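Tungsten-containing formylmethanofuran dehydrogenase 2 subunit C (Methanothermobacter wolfeii, PDB 5T5I) is a subunit of the tungsten-containing formylmethanofuran dehydrogenase complex, which reversibly reduces carbon dioxide onto methanofuran, and probably serves as a beta-helical scaffold in it. Local coordinates at residues Q119-G124 with R145-G150; V136-R141 with I162-N167; I183-G188 with G202-G207. All blocks are in the same frame, centred on the assembly; numbering follows the deposited sequence.

Interaction 1: Q119-G124 with R145-G150; sequences QDMRGG and RGMSGG
The guanidinium of Arg122 meets Ser148 and Gly146 with its edge, while Asp120 O, two residues back, covers one face 3.4 Å above the plane, over its centre. At that edge Ser148 OG is gripped side-on by two nitrogens, at 3.0 Å from Arg122 NE and 3.1 Å from Arg122 NH2; the first bond tilts slightly from the plane. Gly146 O also lies in the plane, 2.7 Å from Arg122 NH2. Bends at chi2 (-104°) and chi3 (72°) fold the arginine chain back so that the flat group reaches the next coil. An alanine in place of Ser148 would remove the hydroxyl shared by both nitrogens and would probably let the guanidinium swing from its edge-on seat. Segments 119-124 and 145-150 are equivalent passages in successive coils of the parallel beta-helix, each leading into a strand. Ser148 N donates to Met121 O at 3.0 Å, and Gly149 N adds a weak bond to the same oxygen. The extended side chains of Met121 and Met147 both pack on Ile152, with Met121 SD 4.1 Å from Met147 CE. Tight glycine contacts follow: Gly123 CA comes within 3.8 Å of Gly150 CA, and a side chain on Gly150 would collide with Met121 CE. At the far end, two waters lie between Asp120 OD1 and Arg145 O, close enough to bond both, and one accepts a hydrogen bond from Arg122 NH2.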
ATOM      1  N   GLN C 119      19.260   0.872  42.532  1.00 24.05           N
ATOM      2  CA  GLN C 119      19.972   1.973  41.857  1.00 23.63           C
ATOM      3  C   GLN C 119      21.389   2.067  42.437  1.00 27.29           C
ATOM      4  O   GLN C 119      21.548   1.955  43.658  1.00 26.62           O
ATOM      5  CB  GLN C 119      19.244   3.295  42.089  1.00 25.37           C
ATOM      6  CG  GLN C 119      19.954   4.548  41.504  1.00 23.83           C
ATOM      7  CD  GLN C 119      19.186   5.797  41.859  1.00 33.81           C
ATOM      8  OE1 GLN C 119      18.688   5.930  42.975  1.00 25.90           O
ATOM      9  NE2 GLN C 119      18.998   6.708  40.910  1.00 26.17           N
ATOM     10  N   ASP C 120      22.414   2.201  41.573  1.00 23.49           N
ATOM     11  CA  ASP C 120      23.827   2.300  42.007  1.00 24.11           C
ATOM     12  C   ASP C 120      24.338   1.105  42.864  1.00 24.88           C
ATOM     13  O   ASP C 120      25.249   1.283  43.667  1.00 23.75           O
ATOM     14  CB  ASP C 120      24.079   3.620  42.783  1.00 25.00           C
ATOM     15  CG  ASP C 120      23.978   4.855  41.931  1.00 32.94           C
ATOM     16  OD1 ASP C 120      24.567   4.861  40.838  1.00 31.71           O
ATOM     17  OD2 ASP C 120      23.389   5.848  42.403  1.00 33.94           O
ATOM     18  N   MET C 121      23.794  -0.100  42.678  1.00 22.36           N
ATOM     19  CA  MET C 121      24.198  -1.274  43.465  1.00 22.29           C
ATOM     20  C   MET C 121      25.689  -1.584  43.262  1.00 26.07           C
ATOM     21  O   MET C 121      26.200  -1.445  42.147  1.00 24.23           O
ATOM     22  CB  MET C 121      23.340  -2.482  43.064  1.00 23.98           C
ATOM     23  CG  MET C 121      23.483  -3.698  43.951  1.00 27.06           C
ATOM     24  SD  MET C 121      22.351  -4.986  43.353  1.00 30.55           S
ATOM     25  CE  MET C 121      22.382  -6.121  44.733  1.00 28.56           C
ATOM     26  N   ARG C 122      26.377  -1.955  44.349  1.00 24.37           N
ATOM     27  CA  ARG C 122      27.803  -2.315  44.327  1.00 25.02           C
ATOM     28  C   ARG C 122      28.021  -3.820  44.586  1.00 27.84           C
ATOM     29  O   ARG C 122      29.000  -4.374  44.095  1.00 27.24           O
ATOM     30  CB  ARG C 122      28.609  -1.487  45.352  1.00 27.64           C
ATOM     31  CG  ARG C 122      28.140  -0.041  45.599  1.00 38.03           C
ATOM     32  CD  ARG C 122      28.998   1.009  44.954  1.00 53.05           C
ATOM     33  NE  ARG C 122      28.825   1.018  43.501  1.00 63.76           N
ATOM     34  CZ  ARG C 122      28.441   2.055  42.748  1.00 69.98           C
ATOM     35  NH1 ARG C 122      28.186   3.239  43.303  1.00 55.97           N
ATOM     36  NH2 ARG C 122      28.314   1.919  41.436  1.00 48.94           N
ATOM     37  N   GLY C 123      27.155  -4.440  45.387  1.00 24.56           N
ATOM     38  CA  GLY C 123      27.263  -5.858  45.731  1.00 25.00           C
ATOM     39  C   GLY C 123      26.057  -6.395  46.478  1.00 30.33           C
ATOM     40  O   GLY C 123      25.151  -5.632  46.832  1.00 29.08           O
ATOM     41  N   GLY C 124      26.055  -7.703  46.713  1.00 27.47           N
ATOM     42  CA  GLY C 124      24.953  -8.376  47.390  1.00 27.69           C
ATOM     43  C   GLY C 124      23.872  -8.820  46.423  1.00 30.59           C
ATOM     44  O   GLY C 124      24.127  -8.994  45.223  1.00 28.82           O
ATOM     45  N   ARG C 145      28.398   6.796  35.517  1.00 22.88           N
ATOM     46  CA  ARG C 145      28.851   5.612  36.256  1.00 23.12           C
ATOM     47  C   ARG C 145      27.648   5.070  37.064  1.00 27.30           C
ATOM     48  O   ARG C 145      27.175   5.739  37.979  1.00 27.70           O
ATOM     49  CB  ARG C 145      29.999   6.005  37.209  1.00 22.07           C
ATOM     50  CG  ARG C 145      31.236   6.560  36.485  1.00 26.49           C
ATOM     51  CD  ARG C 145      32.097   7.495  37.302  1.00 29.88           C
ATOM     52  NE  ARG C 145      31.410   8.748  37.636  1.00 29.94           N
ATOM     53  CZ  ARG C 145      31.980   9.809  38.200  1.00 38.74           C
ATOM     54  NH1 ARG C 145      33.272   9.800  38.504  1.00 28.33           N
ATOM     55  NH2 ARG C 145      31.264  10.894  38.455  1.00 26.77           N
ATOM     56  N   GLY C 146      27.144   3.908  36.680  1.00 24.37           N
ATOM     57  CA  GLY C 146      25.988   3.287  37.328  1.00 23.47           C
ATOM     58  C   GLY C 146      26.333   2.112  38.222  1.00 26.03           C
ATOM     59  O   GLY C 146      27.367   2.111  38.903  1.00 24.65           O
ATOM     60  N   MET C 147      25.433   1.113  38.240  1.00 22.03           N
ATOM     61  CA  MET C 147      25.576  -0.150  38.996  1.00 20.81           C
ATOM     62  C   MET C 147      26.921  -0.810  38.619  1.00 25.81           C
ATOM     63  O   MET C 147      27.241  -0.868  37.436  1.00 24.90           O
ATOM     64  CB  MET C 147      24.400  -1.065  38.633  1.00 23.10           C
ATOM     65  CG  MET C 147      24.503  -2.473  39.145  1.00 26.29           C
ATOM     66  SD  MET C 147      22.953  -3.336  38.848  1.00 28.69           S
ATOM     67  CE  MET C 147      23.383  -4.954  39.423  1.00 25.79           C
ATOM     68  N   SER C 148      27.726  -1.223  39.607  1.00 24.27           N
ATOM     69  CA  SER C 148      29.049  -1.834  39.355  1.00 24.06           C
ATOM     70  C   SER C 148      29.175  -3.310  39.822  1.00 28.27           C
ATOM     71  O   SER C 148      30.181  -3.960  39.534  1.00 28.14           O
ATOM     72  CB  SER C 148      30.145  -0.993  40.005  1.00 25.14           C
ATOM     73  OG  SER C 148      29.895  -0.789  41.387  1.00 28.05           O
ATOM     74  N   GLY C 149      28.186  -3.812  40.544  1.00 24.71           N
ATOM     75  CA  GLY C 149      28.184  -5.193  41.017  1.00 24.90           C
ATOM     76  C   GLY C 149      26.897  -5.530  41.743  1.00 27.63           C
ATOM     77  O   GLY C 149      26.076  -4.647  41.996  1.00 25.20           O
ATOM     78  N   GLY C 150      26.747  -6.802  42.075  1.00 25.23           N
ATOM     79  CA  GLY C 150      25.555  -7.353  42.712  1.00 25.00           C
ATOM     80  C   GLY C 150      24.651  -8.029  41.705  1.00 28.21           C
ATOM     81  O   GLY C 150      24.895  -7.949  40.490  1.00 25.87           O
TER
HETATM   82  O   HOH W   1      25.176   6.979  39.459  1.00 24.86           O
HETATM   83  O   HOH W   2      27.346   4.603  40.783  1.00 35.70           O
HETATM   84  O   HOH W   3      30.957  -2.886  42.902  1.00 26.65           O

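Interaction 2: V136-R141 with I162-N167; sequences VGSSYR and IGEYMN. With CA (calcium ion), chain B.
Ser139 turns its hydroxyl to a point between its own backbone N and carbonyl carbon (chi1 71°), while Glu164 sets CG anti to the backbone N and then bends at chi2 (-110°), so that the carboxylate folds back onto the serine. One carboxylate oxygen thereby accepts two bonds from one residue. Ser139 N donates to Glu164 OE1 at 3.0 Å, meeting it nearly along its C-O axis. Ser139 OG donates to Glu164 OE1 at 2.7 Å from above the carboxylate plane. The same Ser139 OG is a ligand of the calcium ion at 2.7 Å. Asp143 O and an acidic side chain of a neighbouring protein chain are further ligands, and Tyr140 also belongs to the site, which therefore lies where this subunit meets another. Glu164 OE2 forms a salt bridge to a basic side chain of that neighbouring chain, so the glutamate both steadies a calcium ligand and ties the two proteins together. Negative charge from the carboxylate, close to the metal, probably adds to the pull on the cation.

The two segments belong to adjacent coils of the parallel beta-helix and run in nearly the same direction. Gly163 N donates to Val136 O at 2.7 Å in an almost straight bond (177°), and Gly163 opens a type II turn closed by Met166 N on Gly163 O. One step on, a water donates to Gly137 O at 2.7 Å and to Glu164 O at 2.8 Å, linking the two coils. Val136 and Ile162 lie side by side, pointing the same way, with Val136 CB 3.9 Å from Ile162 CG2. Within the turn, Tyr165 CB packs 3.8 Å from Ser139 OG.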
ATOM      1  N   VAL C 136      15.452  -0.317  37.193  1.00 20.24           N
ATOM      2  CA  VAL C 136      15.990  -1.380  38.030  1.00 19.19           C
ATOM      3  C   VAL C 136      17.506  -1.360  37.769  1.00 24.67           C
ATOM      4  O   VAL C 136      17.915  -1.393  36.607  1.00 24.07           O
ATOM      5  CB  VAL C 136      15.427  -2.784  37.682  1.00 21.58           C
ATOM      6  CG1 VAL C 136      16.126  -3.864  38.502  1.00 21.52           C
ATOM      7  CG2 VAL C 136      13.914  -2.859  37.889  1.00 20.94           C
ATOM      8  N   GLY C 137      18.303  -1.284  38.830  1.00 22.57           N
ATOM      9  CA  GLY C 137      19.760  -1.278  38.724  1.00 23.01           C
ATOM     10  C   GLY C 137      20.343  -0.173  37.862  1.00 26.03           C
ATOM     11  O   GLY C 137      21.316  -0.401  37.148  1.00 26.55           O
ATOM     12  N   SER C 138      19.768   1.029  37.927  1.00 22.29           N
ATOM     13  CA  SER C 138      20.190   2.186  37.122  1.00 21.58           C
ATOM     14  C   SER C 138      21.255   3.055  37.818  1.00 23.93           C
ATOM     15  O   SER C 138      21.678   2.777  38.938  1.00 23.81           O
ATOM     16  CB  SER C 138      18.972   3.064  36.831  1.00 23.25           C
ATOM     17  OG  SER C 138      18.632   3.790  37.998  1.00 28.94           O
ATOM     18  N   SER C 139      21.657   4.129  37.138  1.00 19.06           N
ATOM     19  CA  SER C 139      22.543   5.154  37.679  1.00 20.21           C
ATOM     20  C   SER C 139      21.654   6.301  38.245  1.00 24.66           C
ATOM     21  O   SER C 139      20.425   6.198  38.236  1.00 24.74           O
ATOM     22  CB  SER C 139      23.452   5.706  36.578  1.00 22.28           C
ATOM     23  OG  SER C 139      22.770   6.519  35.634  1.00 26.37           O
ATOM     24  N   TYR C 140      22.282   7.368  38.721  1.00 23.22           N
ATOM     25  CA  TYR C 140      21.602   8.581  39.176  1.00 22.46           C
ATOM     26  C   TYR C 140      21.658   9.608  38.032  1.00 24.96           C
ATOM     27  O   TYR C 140      22.588   9.575  37.226  1.00 23.72           O
ATOM     28  CB  TYR C 140      22.272   9.158  40.439  1.00 22.73           C
ATOM     29  CG  TYR C 140      21.645  10.447  40.921  1.00 22.80           C
ATOM     30  CD1 TYR C 140      20.374  10.458  41.487  1.00 24.05           C
ATOM     31  CD2 TYR C 140      22.306  11.665  40.777  1.00 22.49           C
ATOM     32  CE1 TYR C 140      19.767  11.650  41.878  1.00 23.99           C
ATOM     33  CE2 TYR C 140      21.714  12.861  41.176  1.00 23.11           C
ATOM     34  CZ  TYR C 140      20.443  12.851  41.727  1.00 23.36           C
ATOM     35  OH  TYR C 140      19.899  14.050  42.121  1.00 23.74           O
ATOM     36  N   ARG C 141      20.674  10.516  37.973  1.00 22.04           N
ATOM     37  CA  ARG C 141      20.623  11.611  36.971  1.00 21.58           C
ATOM     38  C   ARG C 141      21.987  12.297  36.810  1.00 24.91           C
ATOM     39  O   ARG C 141      22.657  12.613  37.799  1.00 22.89           O
ATOM     40  CB  ARG C 141      19.615  12.706  37.369  1.00 21.98           C
ATOM     41  CG  ARG C 141      18.154  12.241  37.572  1.00 23.66           C
ATOM     42  CD  ARG C 141      17.639  11.344  36.448  1.00 29.78           C
ATOM     43  NE  ARG C 141      16.213  11.025  36.587  1.00 22.93           N
ATOM     44  CZ  ARG C 141      15.499  10.325  35.704  1.00 29.92           C
ATOM     45  NH1 ARG C 141      16.064   9.866  34.589  1.00 21.89           N
ATOM     46  NH2 ARG C 141      14.214  10.097  35.915  1.00 21.23           N
ATOM     47  N   ILE C 162      15.822  -0.515  32.412  1.00 22.37           N
ATOM     48  CA  ILE C 162      16.466  -1.364  33.396  1.00 23.58           C
ATOM     49  C   ILE C 162      17.968  -1.420  33.019  1.00 25.65           C
ATOM     50  O   ILE C 162      18.320  -1.396  31.833  1.00 25.61           O
ATOM     51  CB  ILE C 162      15.831  -2.788  33.528  1.00 28.66           C
ATOM     52  CG1 ILE C 162      16.043  -3.645  32.281  1.00 30.54           C
ATOM     53  CG2 ILE C 162      14.323  -2.733  33.897  1.00 27.67           C
ATOM     54  CD1 ILE C 162      16.202  -5.082  32.625  1.00 40.86           C
ATOM     55  N   GLY C 163      18.825  -1.384  34.016  1.00 21.83           N
ATOM     56  CA  GLY C 163      20.269  -1.384  33.803  1.00 22.22           C
ATOM     57  C   GLY C 163      20.810  -0.167  33.071  1.00 24.96           C
ATOM     58  O   GLY C 163      21.814  -0.256  32.362  1.00 24.52           O
ATOM     59  N   GLU C 164      20.159   0.981  33.240  1.00 22.12           N
ATOM     60  CA  GLU C 164      20.582   2.245  32.627  1.00 19.75           C
ATOM     61  C   GLU C 164      22.006   2.619  33.095  1.00 23.14           C
ATOM     62  O   GLU C 164      22.257   2.667  34.294  1.00 22.65           O
ATOM     63  CB  GLU C 164      19.550   3.338  32.966  1.00 20.56           C
ATOM     64  CG  GLU C 164      19.880   4.749  32.480  1.00 24.36           C
ATOM     65  CD  GLU C 164      20.229   5.762  33.553  1.00 35.09           C
ATOM     66  OE1 GLU C 164      20.491   5.350  34.702  1.00 29.25           O
ATOM     67  OE2 GLU C 164      20.365   6.958  33.216  1.00 30.00           O
ATOM     68  N   TYR C 165      22.949   2.796  32.142  1.00 20.47           N
ATOM     69  CA  TYR C 165      24.376   3.084  32.417  1.00 20.77           C
ATOM     70  C   TYR C 165      25.062   1.977  33.285  1.00 24.00           C
ATOM     71  O   TYR C 165      26.009   2.256  34.020  1.00 24.67           O
ATOM     72  CB  TYR C 165      24.584   4.493  33.039  1.00 21.89           C
ATOM     73  CG  TYR C 165      24.592   5.635  32.045  1.00 22.93           C
ATOM     74  CD1 TYR C 165      25.727   5.929  31.301  1.00 24.29           C
ATOM     75  CD2 TYR C 165      23.483   6.452  31.886  1.00 23.25           C
ATOM     76  CE1 TYR C 165      25.748   6.995  30.398  1.00 22.29           C
ATOM     77  CE2 TYR C 165      23.489   7.521  30.995  1.00 23.97           C
ATOM     78  CZ  TYR C 165      24.621   7.783  30.242  1.00 28.76           C
ATOM     79  OH  TYR C 165      24.602   8.835  29.365  1.00 28.36           O
ATOM     80  N   MET C 166      24.627   0.715  33.151  1.00 20.67           N
ATOM     81  CA  MET C 166      25.184  -0.403  33.925  1.00 19.97           C
ATOM     82  C   MET C 166      26.680  -0.546  33.661  1.00 23.85           C
ATOM     83  O   MET C 166      27.107  -0.431  32.518  1.00 23.83           O
ATOM     84  CB  MET C 166      24.455  -1.713  33.562  1.00 22.53           C
ATOM     85  CG  MET C 166      24.526  -2.772  34.606  1.00 26.09           C
ATOM     86  SD  MET C 166      23.671  -4.241  33.988  1.00 29.25           S
ATOM     87  CE  MET C 166      23.953  -5.361  35.290  1.00 27.56           C
ATOM     88  N   ASN C 167      27.460  -0.774  34.716  1.00 22.25           N
ATOM     89  CA  ASN C 167      28.915  -0.920  34.663  1.00 23.71           C
ATOM     90  C   ASN C 167      29.431  -2.182  35.411  1.00 29.72           C
ATOM     91  O   ASN C 167      30.521  -2.158  35.981  1.00 31.59           O
ATOM     92  CB  ASN C 167      29.535   0.333  35.285  1.00 26.11           C
ATOM     93  CG  ASN C 167      30.933   0.617  34.845  1.00 46.68           C
ATOM     94  OD1 ASN C 167      31.431   0.084  33.839  1.00 38.02           O
ATOM     95  ND2 ASN C 167      31.597   1.469  35.608  1.00 42.60           N
TER
HETATM   96 CA    CA B 508      22.665   8.886  34.389  1.00 25.92          CA
HETATM   97  O   HOH W   4      23.371   1.047  36.231  1.00 19.22           O

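Interaction 3: I183-G188 with G202-G207; sequences IHMNNG and GEMAGG
His184 and Glu203 lie side by side and point the same way, with ring and carboxylate planes 51° apart. Glu203 CB sits over one face of the imidazole, offset toward its rim and 4.0 Å from the ring centroid, a CH-pi contact; Glu203 OE2 comes 3.4 Å from His184 CE1. Their polar ends engage a neighbouring protein chain: His184 NE2 hydrogen-bonds an acidic side chain, Glu203 OE1 hydrogen-bonds an aromatic one, and Glu203 OE2 makes a salt bridge to a basic one. A water at the ring edge joins His184 ND1 to Glu203 O.

Met185 and Met204 run alongside each other, but Met185 is extended whereas Met204 bends at chi3 (-49°), which brings its CE 3.9 Å from Met185 SD. The two backbones are pinned by His184 N to Gly202 O (3.0 Å) and Ala205 N to Met185 O (2.8 Å), with a weak bond from Gly206 N to the latter oxygen. Gly206 and Gly207 let the two segments close up: a CB on the first would strike Asn186 O, and one on the second Met185 CE. The methionine pair and backbone bonds between stretches entering strands 187-192 and 208-211 fit adjacent coils of a parallel beta-helix.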
ATOM      1  N   ILE C 183      19.880   0.628  28.259  1.00 21.71           N
ATOM      2  CA  ILE C 183      20.173   1.953  27.679  1.00 21.39           C
ATOM      3  C   ILE C 183      21.538   2.452  28.214  1.00 24.44           C
ATOM      4  O   ILE C 183      21.755   2.431  29.418  1.00 22.93           O
ATOM      5  CB  ILE C 183      19.030   2.976  27.955  1.00 24.72           C
ATOM      6  CG1 ILE C 183      19.251   4.322  27.197  1.00 25.52           C
ATOM      7  CG2 ILE C 183      18.814   3.223  29.457  1.00 24.95           C
ATOM      8  CD1 ILE C 183      18.645   4.367  25.825  1.00 30.78           C
ATOM      9  N   HIS C 184      22.461   2.841  27.321  1.00 22.77           N
ATOM     10  CA  HIS C 184      23.816   3.324  27.704  1.00 21.52           C
ATOM     11  C   HIS C 184      24.629   2.314  28.525  1.00 23.08           C
ATOM     12  O   HIS C 184      25.550   2.714  29.214  1.00 22.89           O
ATOM     13  CB  HIS C 184      23.760   4.667  28.466  1.00 21.65           C
ATOM     14  CG  HIS C 184      23.430   5.850  27.639  1.00 23.75           C
ATOM     15  ND1 HIS C 184      24.339   6.382  26.748  1.00 25.49           N
ATOM     16  CD2 HIS C 184      22.331   6.623  27.664  1.00 24.65           C
ATOM     17  CE1 HIS C 184      23.738   7.440  26.227  1.00 25.06           C
ATOM     18  NE2 HIS C 184      22.533   7.624  26.774  1.00 24.99           N
ATOM     19  N   MET C 185      24.356   1.008  28.407  1.00 21.00           N
ATOM     20  CA  MET C 185      25.091  -0.000  29.170  1.00 20.84           C
ATOM     21  C   MET C 185      26.574  -0.010  28.759  1.00 23.98           C
ATOM     22  O   MET C 185      26.875   0.095  27.575  1.00 22.99           O
ATOM     23  CB  MET C 185      24.437  -1.384  28.906  1.00 23.77           C
ATOM     24  CG  MET C 185      25.097  -2.530  29.524  1.00 27.96           C
ATOM     25  SD  MET C 185      24.159  -4.024  29.064  1.00 31.47           S
ATOM     26  CE  MET C 185      24.618  -5.048  30.394  1.00 29.88           C
ATOM     27  N   ASN C 186      27.478  -0.087  29.752  1.00 21.72           N
ATOM     28  CA  ASN C 186      28.929  -0.175  29.552  1.00 22.41           C
ATOM     29  C   ASN C 186      29.469  -1.574  29.797  1.00 26.48           C
ATOM     30  O   ASN C 186      30.401  -1.988  29.116  1.00 26.12           O
ATOM     31  CB  ASN C 186      29.667   0.791  30.492  1.00 27.18           C
ATOM     32  CG  ASN C 186      29.611   2.212  30.051  1.00 46.43           C
ATOM     33  OD1 ASN C 186      29.231   3.104  30.815  1.00 42.38           O
ATOM     34  ND2 ASN C 186      30.151   2.469  28.874  1.00 38.69           N
ATOM     35  N   ASN C 187      28.974  -2.247  30.838  1.00 24.66           N
ATOM     36  CA  ASN C 187      29.407  -3.590  31.244  1.00 24.66           C
ATOM     37  C   ASN C 187      28.296  -4.235  32.058  1.00 27.97           C
ATOM     38  O   ASN C 187      27.405  -3.542  32.555  1.00 26.99           O
ATOM     39  CB  ASN C 187      30.684  -3.506  32.125  1.00 27.48           C
ATOM     40  CG  ASN C 187      31.988  -3.764  31.419  1.00 63.64           C
ATOM     41  OD1 ASN C 187      32.516  -4.875  31.445  1.00 64.07           O
ATOM     42  ND2 ASN C 187      32.627  -2.720  30.918  1.00 62.48           N
ATOM     43  N   GLY C 188      28.392  -5.546  32.222  1.00 25.65           N
ATOM     44  CA  GLY C 188      27.429  -6.331  32.980  1.00 26.27           C
ATOM     45  C   GLY C 188      26.632  -7.262  32.095  1.00 28.30           C
ATOM     46  O   GLY C 188      26.905  -7.391  30.892  1.00 27.01           O
ATOM     47  N   GLY C 202      19.875   0.177  23.403  1.00 19.35           N
ATOM     48  CA  GLY C 202      19.982   1.504  22.808  1.00 20.21           C
ATOM     49  C   GLY C 202      21.169   2.251  23.384  1.00 22.37           C
ATOM     50  O   GLY C 202      21.325   2.296  24.602  1.00 20.07           O
ATOM     51  N   GLU C 203      22.067   2.726  22.515  1.00 20.80           N
ATOM     52  CA  GLU C 203      23.280   3.462  22.893  1.00 20.95           C
ATOM     53  C   GLU C 203      24.243   2.673  23.824  1.00 23.98           C
ATOM     54  O   GLU C 203      25.062   3.277  24.514  1.00 23.42           O
ATOM     55  CB  GLU C 203      22.900   4.830  23.486  1.00 21.52           C
ATOM     56  CG  GLU C 203      22.217   5.726  22.468  1.00 25.58           C
ATOM     57  CD  GLU C 203      21.596   6.946  23.106  1.00 36.98           C
ATOM     58  OE1 GLU C 203      20.446   6.846  23.588  1.00 27.55           O
ATOM     59  OE2 GLU C 203      22.282   7.993  23.161  1.00 27.11           O
ATOM     60  N   MET C 204      24.201   1.328  23.806  1.00 21.56           N
ATOM     61  CA  MET C 204      25.122   0.549  24.634  1.00 20.02           C
ATOM     62  C   MET C 204      26.543   0.619  24.028  1.00 23.65           C
ATOM     63  O   MET C 204      26.700   0.692  22.801  1.00 20.31           O
ATOM     64  CB  MET C 204      24.649  -0.924  24.797  1.00 20.57           C
ATOM     65  CG  MET C 204      24.891  -1.799  23.570  1.00 22.67           C
ATOM     66  SD  MET C 204      24.227  -3.497  23.635  1.00 23.75           S
ATOM     67  CE  MET C 204      24.806  -4.051  25.216  1.00 20.49           C
ATOM     68  N   ALA C 205      27.556   0.627  24.902  1.00 23.01           N
ATOM     69  CA  ALA C 205      28.978   0.621  24.522  1.00 23.54           C
ATOM     70  C   ALA C 205      29.668  -0.735  24.822  1.00 26.28           C
ATOM     71  O   ALA C 205      30.717  -1.028  24.258  1.00 23.26           O
ATOM     72  CB  ALA C 205      29.694   1.741  25.270  1.00 24.59           C
ATOM     73  N   GLY C 206      29.063  -1.546  25.680  1.00 26.67           N
ATOM     74  CA  GLY C 206      29.599  -2.837  26.101  1.00 26.36           C
ATOM     75  C   GLY C 206      28.601  -3.592  26.955  1.00 29.48           C
ATOM     76  O   GLY C 206      27.482  -3.116  27.173  1.00 28.42           O
ATOM     77  N   GLY C 207      29.005  -4.761  27.425  1.00 25.39           N
ATOM     78  CA  GLY C 207      28.139  -5.639  28.195  1.00 25.31           C
ATOM     79  C   GLY C 207      27.327  -6.543  27.287  1.00 26.06           C
ATOM     80  O   GLY C 207      27.446  -6.479  26.051  1.00 24.99           O
TER
HETATM   81  O   HOH W   5      26.756   4.906  25.916  1.00 31.51           O

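Overall arrangement
From the N terminus, segment 119-124 comes first, between strands 106-109 and 125-128. Interaction 1 closes the loop back to it from 145-150, just ahead of strand 151-154. Interaction 2 opens inside that loop at 136-141 and closes beyond it at 162-167, before strand 170-173, so the two cross along the chain. They touch directly, through Met147 with Asn167 and Asp120 with Ser138. Interaction 3 follows in series, joining 183-188, which runs into strand 187-192, to 202-207 ahead of strand 208-211. It meets interaction 2 where Tyr165 stacks on His184, whereas interactions 1 and 3 do not touch. Together they tie successive coils along the beta-helix.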